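Local coordinates for protein redox-sensing transcriptional repressor rex (Thermoanaerobacter ethanolicus, PDB 3WG9) that represses transcription as a DNA-binding homodimer of the Rex family, probably in response to the cellular NADH/NAD(+) redox state, at residues Arg17-Tyr21 / Leu38-Val44; Leu112-Phe116 / Thr137-Phe141. All blocks are in the same frame, centred on the assembly; numbering follows the deposited sequence.

Interaction 1 (Arg17-Tyr21 / Leu38-Val44)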
loop_
_atom_site.group_PDB
_atom_site.type_symbol
_atom_site.label_atom_id
_atom_site.label_comp_id
_atom_site.label_asym_id
_atom_site.label_seq_id
_atom_site.Cartn_x
_atom_site.Cartn_y
_atom_site.Cartn_z
ATOM N N ARG B 17 8.731 5.384 5.449
ATOM C CA ARG B 17 8.247 5.174 6.823
ATOM C C ARG B 17 8.950 6.157 7.774
ATOM O O ARG B 17 8.291 6.831 8.583
ATOM C CB ARG B 17 8.482 3.740 7.279
ATOM C CG ARG B 17 7.845 2.654 6.374
ATOM C CD ARG B 17 8.115 1.255 6.973
ATOM N NE ARG B 17 7.630 1.202 8.355
ATOM C CZ ARG B 17 8.300 0.649 9.371
ATOM N NH1 ARG B 17 9.493 0.103 9.181
ATOM N NH2 ARG B 17 7.754 0.619 10.575
ATOM N N TYR B 18 10.272 6.368 7.626
ATOM C CA TYR B 18 10.882 7.379 8.522
ATOM C C TYR B 18 10.298 8.756 8.262
ATOM O O TYR B 18 9.972 9.505 9.205
ATOM C CB TYR B 18 12.387 7.442 8.309
ATOM C CG TYR B 18 13.114 6.123 8.458
ATOM C CD1 TYR B 18 12.715 5.156 9.380
ATOM C CD2 TYR B 18 14.255 5.883 7.719
ATOM C CE1 TYR B 18 13.424 3.962 9.533
ATOM C CE2 TYR B 18 14.989 4.725 7.894
ATOM C CZ TYR B 18 14.570 3.755 8.782
ATOM O OH TYR B 18 15.314 2.591 8.854
ATOM N N HIS B 19 10.130 9.112 6.980
ATOM C CA HIS B 19 9.656 10.459 6.590
ATOM C C HIS B 19 8.245 10.703 7.181
ATOM O O HIS B 19 7.919 11.760 7.732
ATOM C CB HIS B 19 9.583 10.474 5.042
ATOM C CG HIS B 19 9.210 11.794 4.453
ATOM N ND1 HIS B 19 7.917 12.109 4.073
ATOM C CD2 HIS B 19 9.962 12.884 4.173
ATOM C CE1 HIS B 19 7.892 13.332 3.571
ATOM N NE2 HIS B 19 9.121 13.827 3.623
ATOM N N ARG B 20 7.375 9.725 7.048
ATOM C CA ARG B 20 5.983 9.861 7.512
ATOM C C ARG B 20 5.889 10.010 9.058
ATOM O O ARG B 20 5.078 10.758 9.585
ATOM C CB ARG B 20 5.226 8.574 7.084
ATOM C CG ARG B 20 3.680 8.576 7.346
ATOM C CD ARG B 20 2.927 7.494 6.509
ATOM N NE ARG B 20 3.606 6.207 6.443
ATOM C CZ ARG B 20 3.594 5.282 7.407
ATOM N NH1 ARG B 20 2.958 5.539 8.538
ATOM N NH2 ARG B 20 4.233 4.102 7.283
ATOM N N TYR B 21 6.700 9.262 9.786
ATOM C CA TYR B 21 6.726 9.364 11.233
ATOM C C TYR B 21 7.286 10.722 11.719
ATOM O O TYR B 21 6.664 11.337 12.590
ATOM C CB TYR B 21 7.448 8.192 11.894
ATOM C CG TYR B 21 7.473 8.296 13.400
ATOM C CD1 TYR B 21 6.283 8.443 14.119
ATOM C CD2 TYR B 21 8.669 8.262 14.111
ATOM C CE1 TYR B 21 6.263 8.567 15.490
ATOM C CE2 TYR B 21 8.661 8.376 15.517
ATOM C CZ TYR B 21 7.447 8.525 16.193
ATOM O OH TYR B 21 7.383 8.631 17.568
ATOM N N LEU B 38 13.023 6.463 18.153
ATOM C CA LEU B 38 12.845 6.232 16.741
ATOM C C LEU B 38 12.822 4.755 16.400
ATOM O O LEU B 38 11.913 4.286 15.730
ATOM C CB LEU B 38 13.860 6.994 15.902
ATOM C CG LEU B 38 13.624 6.956 14.401
ATOM C CD1 LEU B 38 12.228 7.594 13.996
ATOM C CD2 LEU B 38 14.777 7.637 13.641
ATOM N N SER B 39 13.817 4.024 16.876
ATOM C CA SER B 39 13.894 2.583 16.650
ATOM C C SER B 39 12.636 1.877 17.160
ATOM O O SER B 39 12.049 1.044 16.469
ATOM C CB SER B 39 15.123 2.010 17.378
ATOM O OG SER B 39 15.074 0.602 17.422
ATOM N N GLU B 40 12.243 2.186 18.391
ATOM C CA GLU B 40 11.056 1.537 18.981
ATOM C C GLU B 40 9.824 1.771 18.103
ATOM O O GLU B 40 9.095 0.853 17.818
ATOM C CB GLU B 40 10.809 2.005 20.410
ATOM C CG GLU B 40 11.792 1.320 21.357
ATOM C CD GLU B 40 11.786 1.864 22.793
ATOM O OE1 GLU B 40 12.523 1.277 23.625
ATOM O OE2 GLU B 40 11.096 2.877 23.087
ATOM N N LYS B 41 9.654 2.987 17.618
ATOM C CA LYS B 41 8.516 3.311 16.772
ATOM C C LYS B 41 8.553 2.559 15.429
ATOM O O LYS B 41 7.546 2.019 14.980
ATOM C CB LYS B 41 8.436 4.810 16.537
ATOM C CG LYS B 41 7.273 5.167 15.621
ATOM C CD LYS B 41 5.888 5.250 16.340
ATOM C CE LYS B 41 4.769 5.112 15.262
ATOM N NZ LYS B 41 3.477 5.773 15.624
ATOM N N MET B 42 9.729 2.482 14.809
ATOM C CA MET B 42 9.856 1.902 13.485
ATOM C C MET B 42 9.968 0.395 13.442
ATOM O O MET B 42 9.787 -0.197 12.378
ATOM C CB MET B 42 11.084 2.517 12.797
ATOM C CG MET B 42 10.936 4.018 12.680
ATOM S SD MET B 42 9.581 4.499 11.523
ATOM C CE MET B 42 9.894 3.314 10.265
ATOM N N GLY B 43 10.323 -0.230 14.562
ATOM C CA GLY B 43 10.538 -1.657 14.534
ATOM C C GLY B 43 11.817 -1.968 13.761
ATOM O O GLY B 43 11.937 -3.040 13.171
ATOM N N VAL B 44 12.761 -1.021 13.747
ATOM C CA VAL B 44 14.039 -1.174 13.030
ATOM C C VAL B 44 15.150 -0.851 14.095
ATOM O O VAL B 44 15.018 0.115 14.808
ATOM C CB VAL B 44 14.102 -0.147 11.833
ATOM C CG1 VAL B 44 15.399 -0.254 11.114
ATOM C CG2 VAL B 44 12.938 -0.382 10.796
#

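Interaction 2 (Leu112-Phe116 / Thr137-Phe141)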
loop_
_atom_site.group_PDB
_atom_site.type_symbol
_atom_site.label_atom_id
_atom_site.label_comp_id
_atom_site.label_asym_id
_atom_site.label_seq_id
_atom_site.Cartn_x
_atom_site.Cartn_y
_atom_site.Cartn_z
ATOM N N LEU B 112 -0.673 15.942 -11.784
ATOM C CA LEU B 112 -1.489 15.160 -12.696
ATOM C C LEU B 112 -1.816 15.940 -13.983
ATOM O O LEU B 112 -2.494 16.952 -13.888
ATOM C CB LEU B 112 -2.817 14.760 -12.028
ATOM C CG LEU B 112 -3.739 13.879 -12.889
ATOM C CD1 LEU B 112 -3.131 12.485 -13.151
ATOM C CD2 LEU B 112 -5.088 13.676 -12.182
ATOM N N LYS B 113 -1.414 15.430 -15.156
ATOM C CA LYS B 113 -1.580 16.132 -16.448
ATOM C C LYS B 113 -2.733 15.654 -17.296
ATOM O O LYS B 113 -3.122 16.332 -18.233
ATOM C CB LYS B 113 -0.304 16.039 -17.283
ATOM C CG LYS B 113 0.873 16.617 -16.618
ATOM C CD LYS B 113 0.637 18.076 -16.281
ATOM C CE LYS B 113 1.702 18.520 -15.325
ATOM N NZ LYS B 113 1.855 19.998 -15.248
ATOM N N GLY B 114 -3.268 14.466 -17.020
ATOM C CA GLY B 114 -4.312 13.918 -17.867
ATOM C C GLY B 114 -4.781 12.596 -17.299
ATOM O O GLY B 114 -4.038 11.935 -16.544
ATOM N N ILE B 115 -6.017 12.253 -17.643
ATOM C CA ILE B 115 -6.641 11.001 -17.314
ATOM C C ILE B 115 -7.130 10.370 -18.608
ATOM O O ILE B 115 -7.629 11.060 -19.500
ATOM C CB ILE B 115 -7.840 11.214 -16.325
ATOM C CG1 ILE B 115 -7.404 11.813 -14.995
ATOM C CG2 ILE B 115 -8.710 9.951 -16.130
ATOM C CD1 ILE B 115 -8.664 12.165 -14.158
ATOM N N PHE B 116 -6.953 9.075 -18.737
ATOM C CA PHE B 116 -7.211 8.357 -19.977
ATOM C C PHE B 116 -8.174 7.202 -19.732
ATOM O O PHE B 116 -8.140 6.517 -18.684
ATOM C CB PHE B 116 -5.888 7.893 -20.585
ATOM C CG PHE B 116 -5.012 9.054 -20.984
ATOM C CD1 PHE B 116 -5.054 9.554 -22.298
ATOM C CD2 PHE B 116 -4.256 9.730 -20.022
ATOM C CE1 PHE B 116 -4.326 10.679 -22.666
ATOM C CE2 PHE B 116 -3.529 10.828 -20.360
ATOM C CZ PHE B 116 -3.549 11.314 -21.708
ATOM N N THR B 137 -4.931 8.242 -27.517
ATOM C CA THR B 137 -4.012 9.383 -27.715
ATOM C C THR B 137 -2.861 9.421 -26.698
ATOM O O THR B 137 -2.098 10.385 -26.651
ATOM C CB THR B 137 -4.714 10.723 -27.603
ATOM O OG1 THR B 137 -5.274 10.864 -26.284
ATOM C CG2 THR B 137 -5.845 10.775 -28.644
ATOM N N VAL B 138 -2.773 8.407 -25.843
ATOM C CA VAL B 138 -1.880 8.582 -24.693
ATOM C C VAL B 138 -0.390 8.623 -25.106
ATOM O O VAL B 138 0.420 9.291 -24.478
ATOM C CB VAL B 138 -2.177 7.509 -23.587
ATOM C CG1 VAL B 138 -1.696 6.095 -24.084
ATOM C CG2 VAL B 138 -1.511 7.910 -22.269
ATOM N N GLU B 139 -0.008 7.888 -26.136
ATOM C CA GLU B 139 1.408 7.845 -26.483
ATOM C C GLU B 139 1.907 9.209 -26.939
ATOM O O GLU B 139 2.966 9.681 -26.536
ATOM C CB GLU B 139 1.638 6.795 -27.571
ATOM C CG GLU B 139 1.506 5.397 -26.992
ATOM C CD GLU B 139 1.519 4.359 -28.076
ATOM O OE1 GLU B 139 2.548 4.258 -28.778
ATOM O OE2 GLU B 139 0.518 3.641 -28.214
ATOM N N ASP B 140 1.107 9.836 -27.795
ATOM C CA ASP B 140 1.425 11.184 -28.224
ATOM C C ASP B 140 1.466 12.147 -27.016
ATOM O O ASP B 140 2.354 12.974 -26.890
ATOM C CB ASP B 140 0.389 11.651 -29.246
ATOM C CG ASP B 140 0.685 13.071 -29.744
ATOM O OD1 ASP B 140 1.517 13.230 -30.667
ATOM O OD2 ASP B 140 0.087 14.027 -29.187
ATOM N N PHE B 141 0.521 11.982 -26.100
ATOM C CA PHE B 141 0.401 12.903 -24.980
ATOM C C PHE B 141 1.657 12.794 -24.093
ATOM O O PHE B 141 2.184 13.805 -23.597
ATOM C CB PHE B 141 -0.850 12.559 -24.165
ATOM C CG PHE B 141 -1.129 13.525 -23.068
ATOM C CD1 PHE B 141 -1.978 14.611 -23.286
ATOM C CD2 PHE B 141 -0.550 13.339 -21.801
ATOM C CE1 PHE B 141 -2.248 15.513 -22.260
ATOM C CE2 PHE B 141 -0.790 14.238 -20.772
ATOM C CZ PHE B 141 -1.641 15.327 -20.998
#

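Interaction 1 (Arg17-Tyr21 / Leu38-Val44)
Met42 folds back on itself at chi2 (-67°) and again at chi3, which brings its CE methyl against one face of the Arg17 guanidinium, while the bend of Arg17 at chi3 (55°) lays that flat group across the methyl. CE lies over the centre of that face, with CE to Arg17 CZ at 3.2 Å, a tight approach. The edge of the same group reaches the backbone: Arg17 NH2 donates to Met42 O at 2.8 Å, nearly in the guanidinium plane but tilted from the carbonyl plane, and NH1 adds a weak, more bent bond to the same oxygen. Gly43, with positive phi, leaves the helix directly after Met42, and the carbonyl the arginine grips is therefore at the C-terminal end of helix 35-42. Met42 SD sits at the edge of the Tyr18 ring, 5.2 Å from the centroid, a Met-aromatic contact, and the Tyr18 OH meets Val44 CG1. On the other flank, Lys41 lays its aliphatic chain across the Tyr21 ring; CG stands 3.4 Å from the centroid, almost on the ring normal, a CH-pi contact. Leu38 CD1 fills in at that ring's edge, 3.6 Å from Tyr21 CD2. The two helical segments, within the predicted helix-turn-helix region of the winged-helix domain, pass at 110° with axes 11.2 Å apart. Helix 46-54 closes the core, with Ile49 against Tyr18, Leu38 and Val44 and Asp52 hydrogen-bonded to Tyr18 OH; Ile33 of strand 32-33 packs on Tyr21 and Leu38, and Leu75 of helix 68-78 on Tyr18.

Interaction 2 (Leu112-Phe116 / Thr137-Phe141)
Strand 112-116 and the first turn of helix 138-144 come together with the CA atoms of Phe116 and Val138 7.1 Å apart and those of Gly114 and Phe141 8.6 Å apart, and the CB atoms of Phe116, Val138 and Phe141 all point into the gap. The Phe116 ring is the centre of the contact. Val138 CG2 stands over the middle of one face, 3.7 Å from the centroid and practically on the ring normal, a CH-pi contact; this branch lies anti to the backbone N of Val138, on the side turned to the strand. The leading edge of the same ring meets Phe141: Phe116 CZ presses on the Phe141 face at 3.5 Å from CG, toward the rim of the ring. Their planes stand at 69° and their centroids 5.2 Å apart, an edge-to-face (T-shaped) pair. Strand 110-117 is the second strand of the parallel Rossmann sheet, hydrogen-bonded to strand 85-90, and the helix follows the edge strand 132-134, so this packing seats a crossover helix on one sheet face. At the chain's next residue comes Asp117, which binds NADH in this protein. Phe141, its CG anti to the backbone N (chi1 -175°), extends past Phe116 to the strand backbone, where its CZ approaches Lys113 O at 3.3 Å from the edge of the ring. Gly114 leaves room for this: it brings only CA, 4.4 Å from Phe141 CZ. Lys113 CB touches the ring edge before the rest of that side chain leads away. Thr137 OG1, hydrogen-bonded to Asp134 O, lies at the edge of Phe116, 3.7 Å from CE1, and Met133 of strand 132-134 packs against both phenylalanines.

In the fold
Interaction 1 belongs to the N-terminal DNA-binding region and interaction 2 to the Rossmann domain; they share no helix or strand, and they lie on opposite sides of the chain's centre, their centres 37 Å and their nearest atoms about 18 Å apart. Both are partly buried, with apolar centres and lysines toward solvent. Helix 9-27 meets helix 35-42 through mixed chemistry, including a charged side chain that holds a backbone carbonyl, and Asp197 of the second subunit packs on Arg17 of helix 9-27. At 112-116/137-141, where helix meets sheet, the contact is made by rings and a branched aliphatic side chain, buries less surface, and is touched by no other chain of the assembly.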